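Local coordinates for uncharacterized protein DUF1185 (PDB 3BYQ), which is of unknown function but adopts a variant of the Bacillus chorismate mutase fold and may act in amino-acid metabolism, at residues Ala55-Leu60 with Ile162-Val167; Glu67-Leu72 with Arg107-Glu112. One frame throughout, in Å; residues are numbered along the deposited sequence.

Contact 1 of 2, residues Ala55-Leu60 with Ile162-Val167. With EDO (1,2-ethanediol), chain Q.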
ATOM      1  N   ALA B  55      18.346 -28.095  -2.873  1.00 20.40           N
ATOM      2  CA  ALA B  55      18.060 -29.526  -3.044  1.00 20.18           C
ATOM      3  C   ALA B  55      16.886 -29.980  -2.198  1.00 20.44           C
ATOM      4  O   ALA B  55      15.959 -30.654  -2.693  1.00 22.67           O
ATOM      5  CB  ALA B  55      19.302 -30.377  -2.710  1.00 19.26           C
ATOM      6  N   GLU B  56      16.889 -29.596  -0.933  1.00 20.86           N
ATOM      7  CA  GLU B  56      15.807 -30.004  -0.042  1.00 20.81           C
ATOM      8  C   GLU B  56      14.449 -29.382  -0.405  1.00 21.68           C
ATOM      9  O   GLU B  56      13.408 -30.014  -0.257  1.00 22.04           O
ATOM     10  CB  GLU B  56      16.111 -29.741   1.420  1.00 23.62           C
ATOM     11  CG  GLU B  56      15.166 -30.560   2.295  1.00 31.46           C
ATOM     12  CD  GLU B  56      15.307 -30.307   3.775  1.00 36.34           C
ATOM     13  OE1 GLU B  56      16.339 -29.708   4.193  1.00 24.38           O
ATOM     14  OE2 GLU B  56      14.363 -30.747   4.498  1.00 32.18           O
ATOM     15  N   LEU B  57      14.493 -28.161  -0.924  1.00 19.55           N
ATOM     16  CA  LEU B  57      13.286 -27.430  -1.316  1.00 19.37           C
ATOM     17  C   LEU B  57      12.502 -28.099  -2.431  1.00 20.03           C
ATOM     18  O   LEU B  57      11.330 -27.811  -2.620  1.00 20.44           O
ATOM     19  CB  LEU B  57      13.610 -25.973  -1.670  1.00 21.84           C
ATOM     20  CG  LEU B  57      13.876 -25.077  -0.453  1.00 21.07           C
ATOM     21  CD1 LEU B  57      14.622 -23.792  -0.910  1.00 20.82           C
ATOM     22  CD2 LEU B  57      12.575 -24.773   0.325  1.00 24.10           C
ATOM     23  N   ARG B  58      13.130 -29.023  -3.143  1.00 18.74           N
ATOM     24  CA  ARG B  58      12.400 -29.730  -4.192  1.00 18.58           C
ATOM     25  C   ARG B  58      11.164 -30.407  -3.604  1.00 20.12           C
ATOM     26  O   ARG B  58      10.123 -30.421  -4.237  1.00 20.18           O
ATOM     27  CB  ARG B  58      13.303 -30.736  -4.909  1.00 18.12           C
ATOM     28  CG  ARG B  58      12.753 -31.277  -6.215  1.00 25.20           C
ATOM     29  CD  ARG B  58      12.978 -30.321  -7.378  1.00 28.61           C
ATOM     30  NE  ARG B  58      14.398 -30.150  -7.666  1.00 25.71           N
ATOM     31  CZ  ARG B  58      15.145 -31.045  -8.311  1.00 35.64           C
ATOM     32  NH1 ARG B  58      14.616 -32.135  -8.837  1.00 34.57           N
ATOM     33  NH2 ARG B  58      16.430 -30.810  -8.495  1.00 29.29           N
ATOM     34  N   SER B  59      11.291 -30.909  -2.375  1.00 19.91           N
ATOM     35  CA  SER B  59      10.164 -31.588  -1.700  0.50 19.68           C
ATOM     36  C   SER B  59       9.010 -30.630  -1.418  1.00 19.66           C
ATOM     37  O   SER B  59       7.845 -31.020  -1.435  1.00 18.11           O
ATOM     38  CB  SER B  59      10.590 -32.286  -0.404  0.50 21.96           C
ATOM     39  OG  SER B  59      11.117 -31.367   0.526  0.50 21.24           O
ATOM     40  N   LEU B  60       9.347 -29.393  -1.131  1.00 18.94           N
ATOM     41  CA  LEU B  60       8.334 -28.346  -0.913  1.00 17.97           C
ATOM     42  C   LEU B  60       7.625 -28.076  -2.246  1.00 17.30           C
ATOM     43  O   LEU B  60       6.417 -27.905  -2.288  1.00 18.88           O
ATOM     44  CB  LEU B  60       8.981 -27.068  -0.396  1.00 19.08           C
ATOM     45  CG  LEU B  60       7.998 -25.950  -0.038  1.00 19.40           C
ATOM     46  CD1 LEU B  60       7.079 -26.388   1.118  1.00 21.06           C
ATOM     47  CD2 LEU B  60       8.751 -24.639   0.311  1.00 16.66           C
ATOM     48  N   ILE B 162      10.780 -16.811   4.316  1.00 17.31           N
ATOM     49  CA  ILE B 162      10.631 -16.814   2.848  1.00 16.62           C
ATOM     50  C   ILE B 162       9.281 -17.406   2.500  1.00 15.84           C
ATOM     51  O   ILE B 162       8.820 -18.354   3.171  1.00 19.06           O
ATOM     52  CB  ILE B 162      11.690 -17.662   2.093  1.00 15.82           C
ATOM     53  CG1 ILE B 162      13.120 -17.359   2.558  1.00 21.22           C
ATOM     54  CG2 ILE B 162      11.539 -17.450   0.534  1.00 15.62           C
ATOM     55  CD1 ILE B 162      14.173 -18.488   2.215  1.00 17.92           C
ATOM     56  N   LEU B 163       8.615 -16.773   1.534  1.00 16.19           N
ATOM     57  CA  LEU B 163       7.333 -17.252   0.990  1.00 16.25           C
ATOM     58  C   LEU B 163       7.625 -17.803  -0.392  1.00 18.67           C
ATOM     59  O   LEU B 163       8.206 -17.120  -1.248  1.00 15.75           O
ATOM     60  CB  LEU B 163       6.319 -16.090   0.930  1.00 16.43           C
ATOM     61  CG  LEU B 163       4.882 -16.459   0.502  1.00 17.61           C
ATOM     62  CD1 LEU B 163       3.939 -15.291   0.867  1.00 21.94           C
ATOM     63  CD2 LEU B 163       4.794 -16.720  -0.991  1.00 17.32           C
ATOM     64  N   PHE B 164       7.337 -19.087  -0.570  1.00 17.98           N
ATOM     65  CA  PHE B 164       7.486 -19.768  -1.857  1.00 15.35           C
ATOM     66  C   PHE B 164       6.116 -20.124  -2.386  1.00 16.34           C
ATOM     67  O   PHE B 164       5.266 -20.573  -1.640  1.00 16.86           O
ATOM     68  CB  PHE B 164       8.319 -21.043  -1.700  1.00 15.21           C
ATOM     69  CG  PHE B 164       9.792 -20.799  -1.395  1.00 15.89           C
ATOM     70  CD1 PHE B 164      10.599 -20.171  -2.336  1.00 16.39           C
ATOM     71  CD2 PHE B 164      10.377 -21.265  -0.238  1.00 16.77           C
ATOM     72  CE1 PHE B 164      11.944 -19.968  -2.109  1.00 20.62           C
ATOM     73  CE2 PHE B 164      11.746 -21.070   0.005  1.00 17.21           C
ATOM     74  CZ  PHE B 164      12.520 -20.410  -0.946  1.00 19.83           C
ATOM     75  N   ALA B 165       5.946 -19.969  -3.697  1.00 16.45           N
ATOM     76  CA  ALA B 165       4.665 -20.197  -4.333  1.00 16.82           C
ATOM     77  C   ALA B 165       4.725 -20.831  -5.703  1.00 16.36           C
ATOM     78  O   ALA B 165       5.695 -20.610  -6.474  1.00 16.73           O
ATOM     79  CB  ALA B 165       3.920 -18.834  -4.459  1.00 17.24           C
ATOM     80  N   LEU B 166       3.676 -21.594  -5.995  1.00 17.58           N
ATOM     81  CA  LEU B 166       3.475 -22.131  -7.342  1.00 17.77           C
ATOM     82  C   LEU B 166       2.091 -21.698  -7.775  1.00 18.35           C
ATOM     83  O   LEU B 166       1.183 -21.530  -6.943  1.00 17.19           O
ATOM     84  CB  LEU B 166       3.560 -23.645  -7.368  1.00 17.86           C
ATOM     85  CG  LEU B 166       4.932 -24.247  -7.027  1.00 16.79           C
ATOM     86  CD1 LEU B 166       4.876 -25.764  -7.037  1.00 17.07           C
ATOM     87  CD2 LEU B 166       5.978 -23.737  -7.981  1.00 16.83           C
ATOM     88  N   VAL B 167       1.934 -21.551  -9.074  1.00 16.27           N
ATOM     89  CA  VAL B 167       0.677 -21.188  -9.691  1.00 15.48           C
ATOM     90  C   VAL B 167       0.352 -22.147 -10.830  1.00 17.83           C
ATOM     91  O   VAL B 167       1.212 -22.512 -11.598  1.00 17.37           O
ATOM     92  CB  VAL B 167       0.713 -19.753 -10.253  1.00 18.36           C
ATOM     93  CG1 VAL B 167      -0.614 -19.394 -10.979  1.00 18.58           C
ATOM     94  CG2 VAL B 167       1.020 -18.752  -9.145  1.00 20.68           C
TER
HETATM   95  C1  EDO Q 196      10.974 -34.118  -7.734  1.00 49.08           C
HETATM   96  O1  EDO Q 196      11.801 -34.519  -6.633  1.00 58.39           O
HETATM   97  C2  EDO Q 196      11.760 -34.192  -9.034  1.00 52.80           C
HETATM   98  O2  EDO Q 196      11.866 -32.901  -9.639  1.00 40.15           O
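Leu57 and Leu60 lean on the ring of Phe164, one of the places where helix 51-72 packs on the mixed sheet of this variant of the Bacillus chorismate mutase fold. Strand 161-169 lies inside that sheet: its backbone is hydrogen-bonded to strand 29-39 on one side and to strand 79-86 on the other.

The interaction across the contact is apolar throughout. From Leu57, CD2 comes within 3.8 Å of Phe164 CE2, while CD1 reaches Phe164 CZ at 4.0 Å, so its two methyls follow the CE2-CZ flank of the ring. Leu60 works nearer the root of the same side chain, with CD2 at 3.8 Å from Phe164 CD2; its CG is anti to the backbone N (chi1 -176°), which carries CD2 to the ring. Both leucines meet the phenylalanine at about a right angle and approach its ring obliquely. Within the strand, Ile162 CG2 lies 3.4 Å above one face of the Phe164 ring, displaced to its margin; the ring also stacks with Trp98. All three touching residues are buried.

The helix backbone here is irregular. It kinks, and Ser59 N turns to Glu56 O at 3.1 Å, a three-residue step in place of the usual four. In the conformer given, Ser59 OG also bonds to Glu56 O, at 2.8 Å.

Arg58 turns to helix 98-109. Its chain bends at chi2 (81°) and again at chi3, and NH2 forms a salt bridge with Glu100. A 1,2-ethanediol, probably from the crystallisation liquor, lies at the edge of the guanidinium, where Arg58 NH1 donates to its O2 at 3.0 Å with an N-H...O angle of 149°.

Contact 2 of 2, residues Glu67-Leu72 with Arg107-Glu112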
ATOM      1  N   GLU B  67      -0.722 -30.257  -4.446  1.00 19.33           N
ATOM      2  CA  GLU B  67      -1.927 -29.633  -3.927  1.00 18.16           C
ATOM      3  C   GLU B  67      -2.711 -28.943  -5.030  1.00 19.61           C
ATOM      4  O   GLU B  67      -3.940 -28.985  -5.076  1.00 17.74           O
ATOM      5  CB  GLU B  67      -1.588 -28.614  -2.853  1.00 19.63           C
ATOM      6  CG  GLU B  67      -2.787 -27.958  -2.274  1.00 22.58           C
ATOM      7  CD  GLU B  67      -2.459 -26.945  -1.175  1.00 24.42           C
ATOM      8  OE1 GLU B  67      -1.368 -26.312  -1.227  1.00 23.64           O
ATOM      9  OE2 GLU B  67      -3.315 -26.788  -0.272  1.00 29.13           O
ATOM     10  N   LEU B  68      -1.978 -28.291  -5.921  1.00 17.43           N
ATOM     11  CA  LEU B  68      -2.600 -27.547  -7.028  1.00 17.15           C
ATOM     12  C   LEU B  68      -3.284 -28.498  -8.004  1.00 18.48           C
ATOM     13  O   LEU B  68      -4.419 -28.267  -8.422  1.00 18.63           O
ATOM     14  CB  LEU B  68      -1.591 -26.657  -7.727  1.00 17.40           C
ATOM     15  CG  LEU B  68      -1.180 -25.357  -7.016  1.00 17.19           C
ATOM     16  CD1 LEU B  68       0.048 -24.684  -7.698  1.00 19.29           C
ATOM     17  CD2 LEU B  68      -2.390 -24.400  -6.936  1.00 18.93           C
ATOM     18  N   VAL B  69      -2.627 -29.608  -8.325  1.00 18.24           N
ATOM     19  CA  VAL B  69      -3.244 -30.596  -9.232  0.50 20.30           C
ATOM     20  C   VAL B  69      -4.477 -31.187  -8.581  1.00 20.18           C
ATOM     21  O   VAL B  69      -5.523 -31.335  -9.227  1.00 21.02           O
ATOM     22  CB  VAL B  69      -2.254 -31.689  -9.684  0.50 21.41           C
ATOM     23  CG1 VAL B  69      -2.985 -32.881 -10.300  0.50 23.96           C
ATOM     24  CG2 VAL B  69      -1.290 -31.081 -10.668  0.50 22.40           C
ATOM     25  N   ASP B  70      -4.379 -31.496  -7.300  1.00 22.57           N
ATOM     26  CA  ASP B  70      -5.529 -32.043  -6.580  1.00 21.01           C
ATOM     27  C   ASP B  70      -6.698 -31.044  -6.535  1.00 23.01           C
ATOM     28  O   ASP B  70      -7.863 -31.420  -6.499  1.00 25.58           O
ATOM     29  CB  ASP B  70      -5.168 -32.460  -5.153  1.00 23.22           C
ATOM     30  CG  ASP B  70      -4.221 -33.680  -5.098  1.00 31.47           C
ATOM     31  OD1 ASP B  70      -3.979 -34.315  -6.157  1.00 35.81           O
ATOM     32  OD2 ASP B  70      -3.711 -33.986  -3.983  1.00 33.50           O
ATOM     33  N   THR B  71      -6.373 -29.761  -6.548  1.00 20.95           N
ATOM     34  CA  THR B  71      -7.377 -28.692  -6.466  1.00 20.57           C
ATOM     35  C   THR B  71      -8.056 -28.434  -7.791  1.00 21.16           C
ATOM     36  O   THR B  71      -9.274 -28.347  -7.863  1.00 21.53           O
ATOM     37  CB  THR B  71      -6.719 -27.367  -5.946  1.00 20.89           C
ATOM     38  OG1 THR B  71      -6.146 -27.612  -4.648  1.00 21.90           O
ATOM     39  CG2 THR B  71      -7.695 -26.190  -5.911  1.00 21.66           C
ATOM     40  N   LEU B  72      -7.264 -28.318  -8.857  1.00 18.53           N
ATOM     41  CA  LEU B  72      -7.799 -27.976 -10.157  1.00 17.87           C
ATOM     42  C   LEU B  72      -8.167 -29.157 -11.042  1.00 22.01           C
ATOM     43  O   LEU B  72      -8.969 -29.004 -11.969  1.00 20.96           O
ATOM     44  CB  LEU B  72      -6.833 -27.084 -10.919  1.00 18.32           C
ATOM     45  CG  LEU B  72      -6.588 -25.676 -10.374  1.00 19.90           C
ATOM     46  CD1 LEU B  72      -5.555 -24.912 -11.255  1.00 21.71           C
ATOM     47  CD2 LEU B  72      -7.896 -24.870 -10.286  1.00 21.28           C
ATOM     48  N   ARG B 107       7.139 -29.296 -12.823  1.00 19.33           N
ATOM     49  CA  ARG B 107       7.175 -29.946 -14.113  1.00 20.21           C
ATOM     50  C   ARG B 107       7.135 -31.459 -13.971  1.00 19.64           C
ATOM     51  O   ARG B 107       6.438 -32.137 -14.737  1.00 18.82           O
ATOM     52  CB  ARG B 107       8.346 -29.433 -14.950  1.00 19.04           C
ATOM     53  CG  ARG B 107       8.043 -28.004 -15.346  1.00 23.44           C
ATOM     54  CD  ARG B 107       9.216 -27.359 -15.971  1.00 30.53           C
ATOM     55  NE  ARG B 107       9.445 -27.885 -17.297  1.00 33.42           N
ATOM     56  CZ  ARG B 107      10.465 -27.519 -18.047  1.00 34.77           C
ATOM     57  NH1 ARG B 107      11.350 -26.655 -17.578  1.00 37.23           N
ATOM     58  NH2 ARG B 107      10.619 -28.028 -19.253  1.00 39.30           N
ATOM     59  N   SER B 108       7.788 -32.002 -12.941  1.00 19.93           N
ATOM     60  CA  SER B 108       7.763 -33.457 -12.732  1.00 19.13           C
ATOM     61  C   SER B 108       6.371 -33.975 -12.331  1.00 20.75           C
ATOM     62  O   SER B 108       5.923 -35.008 -12.814  1.00 18.00           O
ATOM     63  CB  SER B 108       8.824 -33.879 -11.713  1.00 23.41           C
ATOM     64  OG  SER B 108      10.116 -33.621 -12.266  1.00 26.75           O
ATOM     65  N   VAL B 109       5.689 -33.223 -11.477  1.00 18.49           N
ATOM     66  CA  VAL B 109       4.314 -33.551 -11.062  1.00 18.17           C
ATOM     67  C   VAL B 109       3.372 -33.569 -12.258  1.00 17.99           C
ATOM     68  O   VAL B 109       2.499 -34.413 -12.361  1.00 21.04           O
ATOM     69  CB  VAL B 109       3.800 -32.590  -9.969  1.00 20.54           C
ATOM     70  CG1 VAL B 109       2.268 -32.600  -9.842  1.00 19.03           C
ATOM     71  CG2 VAL B 109       4.548 -32.884  -8.664  1.00 19.66           C
ATOM     72  N   LEU B 110       3.629 -32.687 -13.202  1.00 19.79           N
ATOM     73  CA  LEU B 110       2.799 -32.541 -14.403  1.00 20.33           C
ATOM     74  C   LEU B 110       3.197 -33.408 -15.610  1.00 19.69           C
ATOM     75  O   LEU B 110       2.690 -33.194 -16.695  1.00 23.87           O
ATOM     76  CB  LEU B 110       2.767 -31.083 -14.825  1.00 19.50           C
ATOM     77  CG  LEU B 110       2.071 -30.088 -13.898  1.00 19.78           C
ATOM     78  CD1 LEU B 110       2.177 -28.617 -14.339  1.00 18.67           C
ATOM     79  CD2 LEU B 110       0.597 -30.504 -13.787  1.00 20.90           C
ATOM     80  N   GLY B 111       4.118 -34.357 -15.449  1.00 19.53           N
ATOM     81  CA  GLY B 111       4.510 -35.219 -16.597  1.00 19.31           C
ATOM     82  C   GLY B 111       5.484 -34.567 -17.572  1.00 21.93           C
ATOM     83  O   GLY B 111       5.531 -34.900 -18.755  1.00 20.39           O
ATOM     84  N   GLU B 112       6.251 -33.628 -17.049  1.00 19.15           N
ATOM     85  CA  GLU B 112       7.321 -32.924 -17.824  1.00 21.93           C
ATOM     86  C   GLU B 112       6.827 -32.123 -19.051  1.00 19.86           C
ATOM     87  O   GLU B 112       7.332 -32.320 -20.174  1.00 20.64           O
ATOM     88  CB  GLU B 112       8.458 -33.878 -18.230  1.00 21.85           C
ATOM     89  CG  GLU B 112       9.042 -34.710 -17.092  1.00 21.48           C
ATOM     90  CD  GLU B 112       9.750 -33.904 -16.034  1.00 31.98           C
ATOM     91  OE1 GLU B 112       9.964 -32.690 -16.247  1.00 24.76           O
ATOM     92  OE2 GLU B 112      10.104 -34.505 -14.998  1.00 26.05           O
TER
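Val69 meets Val109 and Leu110 through methyl groups alone, with no ring or other flat group between them; the flat unit close by is the Glu67 carbonyl in the helix that carries Val69. Two donors reach Glu67 O from opposite faces of its plane: Thr71 N at 2.9 Å and Thr71 OG1 at 2.6 Å, the hydroxyl tilted 34° from that plane. Both bonds tie the last turn of the helix to the one before.

Across the contact, Val69 CG2 does all the touching. It lies 3.7 Å from Leu110 CD2 and 4.0 Å from Val109 CG1, the side chains running alongside one another and pointing opposite ways. Val69 is modelled in two conformers, so these approaches hold for one of them. Leu110 leaves the backbone to the side of Val69, and CG beside its backbone N (chi1 -67°) brings the branch end nearer.

Leu110 is also the first residue past the end of helix 98-109. Gly111, with positive phi, completes a Schellman motif: Glu112 N bonds to Arg107 O at 2.8 Å and Gly111 N to Ser108 O at 3.3 Å.

The contact thus joins the C-terminal ends of two helices near the surface. Beside it, Val69 and Leu72 rest on Met168 of strand 161-169, and Leu68 packs on strands 7-17, 29-39 and 161-169.

Helix 51-72 serves both contacts, first against strand 161-169 (contact 1) and then, toward its C-terminal end, against the end of helix 98-109 (contact 2). Their centres are about 14 Å apart, and contact 2 is nested within the stretch of chain that contact 1 closes. They meet directly where Leu68 CD1 packs at 3.4 Å from Leu166 O and 3.9 Å from Val167 N. In the crystal, a 1,2-ethanediol, probably from the liquor, also bridges Arg58 of contact 1 and Ser108 of contact 2 by hydrogen bonds. Together the two contacts set one helix against both sheet and neighbouring helix.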